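Local coordinates for protein glutathione synthetase-like effector 30 (Gpa-GSS30-apo) (PDB 5OET) that is a plant-parasitic nematode effector related to glutathione synthetase, the ATP-dependent ligase that joins gamma-glutamylcysteine to glycine, and probably serves parasitism of plants, at residues G476-L481 against F493-M499. Sequence-based numbering, arbitrary orientation.
Sequences GIFGCL and FSRTGHM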
loop_
_atom_site.group_PDB
_atom_site.type_symbol
_atom_site.label_atom_id
_atom_site.label_comp_id
_atom_site.label_asym_id
_atom_site.label_seq_id
_atom_site.Cartn_x
_atom_site.Cartn_y
_atom_site.Cartn_z
ATOM N N GLY A 476 -12.396 -15.004 12.054
ATOM C CA GLY A 476 -12.388 -15.844 10.847
ATOM C C GLY A 476 -11.085 -16.609 10.746
ATOM O O GLY A 476 -10.019 -16.002 10.746
ATOM N N ILE A 477 -11.152 -17.931 10.674
ATOM C CA ILE A 477 -9.956 -18.731 10.493
ATOM C C ILE A 477 -9.867 -19.229 9.051
ATOM O O ILE A 477 -10.761 -19.940 8.591
ATOM C CB ILE A 477 -9.958 -19.946 11.428
ATOM C CG1 ILE A 477 -10.049 -19.511 12.894
ATOM C CG2 ILE A 477 -8.720 -20.798 11.188
ATOM C CD1 ILE A 477 -8.910 -18.639 13.381
ATOM N N PHE A 478 -8.775 -18.885 8.372
ATOM C CA PHE A 478 -8.474 -19.387 7.030
ATOM C C PHE A 478 -7.715 -20.708 7.018
ATOM O O PHE A 478 -6.809 -20.900 7.803
ATOM C CB PHE A 478 -7.600 -18.384 6.278
ATOM C CG PHE A 478 -8.282 -17.096 5.976
ATOM C CD1 PHE A 478 -9.029 -16.950 4.819
ATOM C CD2 PHE A 478 -8.159 -16.018 6.838
ATOM C CE1 PHE A 478 -9.648 -15.754 4.516
ATOM C CE2 PHE A 478 -8.792 -14.815 6.552
ATOM C CZ PHE A 478 -9.535 -14.676 5.385
ATOM N N GLY A 479 -8.062 -21.583 6.080
ATOM C CA GLY A 479 -7.241 -22.755 5.743
ATOM C C GLY A 479 -7.531 -23.289 4.344
ATOM O O GLY A 479 -8.666 -23.206 3.870
ATOM N N CYS A 480 -6.511 -23.835 3.686
ATOM C CA CYS A 480 -6.690 -24.425 2.356
ATOM C C CYS A 480 -6.220 -25.856 2.270
ATOM O O CYS A 480 -5.295 -26.259 2.945
ATOM C CB CYS A 480 -5.964 -23.641 1.259
ATOM S SG CYS A 480 -6.359 -21.901 1.159
ATOM N N LEU A 481 -6.853 -26.567 1.350
ATOM C CA LEU A 481 -6.543 -27.938 0.968
ATOM C C LEU A 481 -6.145 -27.990 -0.498
ATOM O O LEU A 481 -6.546 -27.141 -1.305
ATOM C CB LEU A 481 -7.808 -28.791 1.048
ATOM C CG LEU A 481 -8.169 -29.542 2.285
ATOM C CD1 LEU A 481 -9.299 -30.521 1.984
ATOM C CD2 LEU A 481 -6.928 -30.248 2.749
ATOM N N PHE A 493 -1.930 -29.571 2.823
ATOM C CA PHE A 493 -2.592 -28.653 3.766
ATOM C C PHE A 493 -1.779 -27.361 3.883
ATOM O O PHE A 493 -0.599 -27.409 4.241
ATOM C CB PHE A 493 -2.696 -29.266 5.162
ATOM C CG PHE A 493 -3.619 -30.459 5.257
ATOM C CD1 PHE A 493 -4.984 -30.287 5.464
ATOM C CD2 PHE A 493 -3.111 -31.758 5.210
ATOM C CE1 PHE A 493 -5.827 -31.371 5.573
ATOM C CE2 PHE A 493 -3.952 -32.853 5.328
ATOM C CZ PHE A 493 -5.314 -32.653 5.508
ATOM N N SER A 494 -2.408 -26.219 3.611
ATOM C CA SER A 494 -1.755 -24.914 3.740
ATOM C C SER A 494 -1.592 -24.541 5.196
ATOM O O SER A 494 -2.191 -25.169 6.059
ATOM C CB SER A 494 -2.582 -23.825 3.049
ATOM O OG SER A 494 -3.743 -23.498 3.796
ATOM N N ARG A 495 -0.796 -23.509 5.458
ATOM C CA ARG A 495 -0.749 -22.882 6.785
ATOM C C ARG A 495 -2.144 -22.330 7.098
ATOM O O ARG A 495 -2.948 -22.111 6.184
ATOM C CB ARG A 495 0.286 -21.753 6.837
ATOM C CG ARG A 495 -0.056 -20.554 5.950
ATOM C CD ARG A 495 0.862 -19.350 6.151
ATOM N NE ARG A 495 2.124 -19.440 5.394
ATOM C CZ ARG A 495 3.341 -19.637 5.915
ATOM N NH1 ARG A 495 3.531 -19.766 7.234
ATOM N NH2 ARG A 495 4.393 -19.700 5.099
ATOM N N THR A 496 -2.438 -22.138 8.376
ATOM C CA THR A 496 -3.661 -21.465 8.786
ATOM C C THR A 496 -3.446 -19.972 8.811
ATOM O O THR A 496 -2.312 -19.494 8.911
ATOM C CB THR A 496 -4.123 -21.887 10.174
ATOM O OG1 THR A 496 -2.973 -22.001 11.016
ATOM C CG2 THR A 496 -4.873 -23.205 10.087
ATOM N N GLY A 497 -4.556 -19.252 8.693
ATOM C CA GLY A 497 -4.593 -17.800 8.803
ATOM C C GLY A 497 -5.761 -17.366 9.664
ATOM O O GLY A 497 -6.606 -18.191 10.028
ATOM N N HIS A 498 -5.824 -16.077 9.977
ATOM C CA HIS A 498 -6.897 -15.566 10.838
ATOM C C HIS A 498 -7.091 -14.068 10.707
ATOM O O HIS A 498 -6.131 -13.317 10.565
ATOM C CB HIS A 498 -6.614 -15.925 12.303
ATOM C CG HIS A 498 -5.375 -15.290 12.834
ATOM N ND1 HIS A 498 -4.120 -15.854 12.707
ATOM C CD2 HIS A 498 -5.193 -14.101 13.452
ATOM C CE1 HIS A 498 -3.222 -15.044 13.246
ATOM N NE2 HIS A 498 -3.847 -13.979 13.716
ATOM N N MET A 499 -8.345 -13.657 10.805
ATOM C CA MET A 499 -8.745 -12.262 10.709
ATOM C C MET A 499 -9.857 -12.011 11.707
ATOM O O MET A 499 -10.343 -12.945 12.347
ATOM C CB MET A 499 -9.271 -11.992 9.310
ATOM C CG MET A 499 -10.531 -12.800 9.000
ATOM S SD MET A 499 -11.458 -12.067 7.672
ATOM C CE MET A 499 -12.072 -10.622 8.489
#
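Ser494 OG accepts a hydrogen bond from Cys480 N at 2.8 Å and donates one to Arg495 O at 2.9 Å, bridging a break in an antiparallel beta hairpin built from strands 469-484 and 490-504. That the pairing is interrupted follows from the register: Phe478 faces Gly497 and Leu481 faces Phe493, so 493-499 spends one residue more than 476-481 between these pairs. At this break the serine hydroxyl accepts the Cys480 N-H, a place that a backbone carbonyl takes in regular antiparallel pairing. With chi1 at 74°, OG sits between its own backbone N and carbonyl carbon, where it can reach both partners. Ser494 N returns a nearly straight bond to Cys480 O (173° at the hydrogen), so both backbone polar atoms of Cys480 are engaged by one residue. Cys480 is also tied covalently, by a disulfide to Cys164 on the neighbouring strand 160-173, and helix 225-240 packs on it and Ser494.

Regular pairing resumes at Gly497. N-H to O bonds run both ways between Phe478 and Gly497 and between Gly476 and Met499. Between these pairs Ile477 and His498 form a non-hydrogen-bonded pair, with Ile477 CD1 3.7 Å from His498 CB. The opposite face carries Phe478 and Met499, which make a Met-aromatic contact: Met499 SD lies 5.0 Å from the centroid of the Phe478 ring in an oblique approach, while Gly497 C and His498 N meet the ring edge. Phe478 and Met499 both touch Thr197 of helix 196-210. Beyond the break, on the face shared with Ile477, Leu481 and Phe493 run side by side, and the CD2 branch of Leu481 approaches the CD1-CE1 side of the Phe493 ring obliquely.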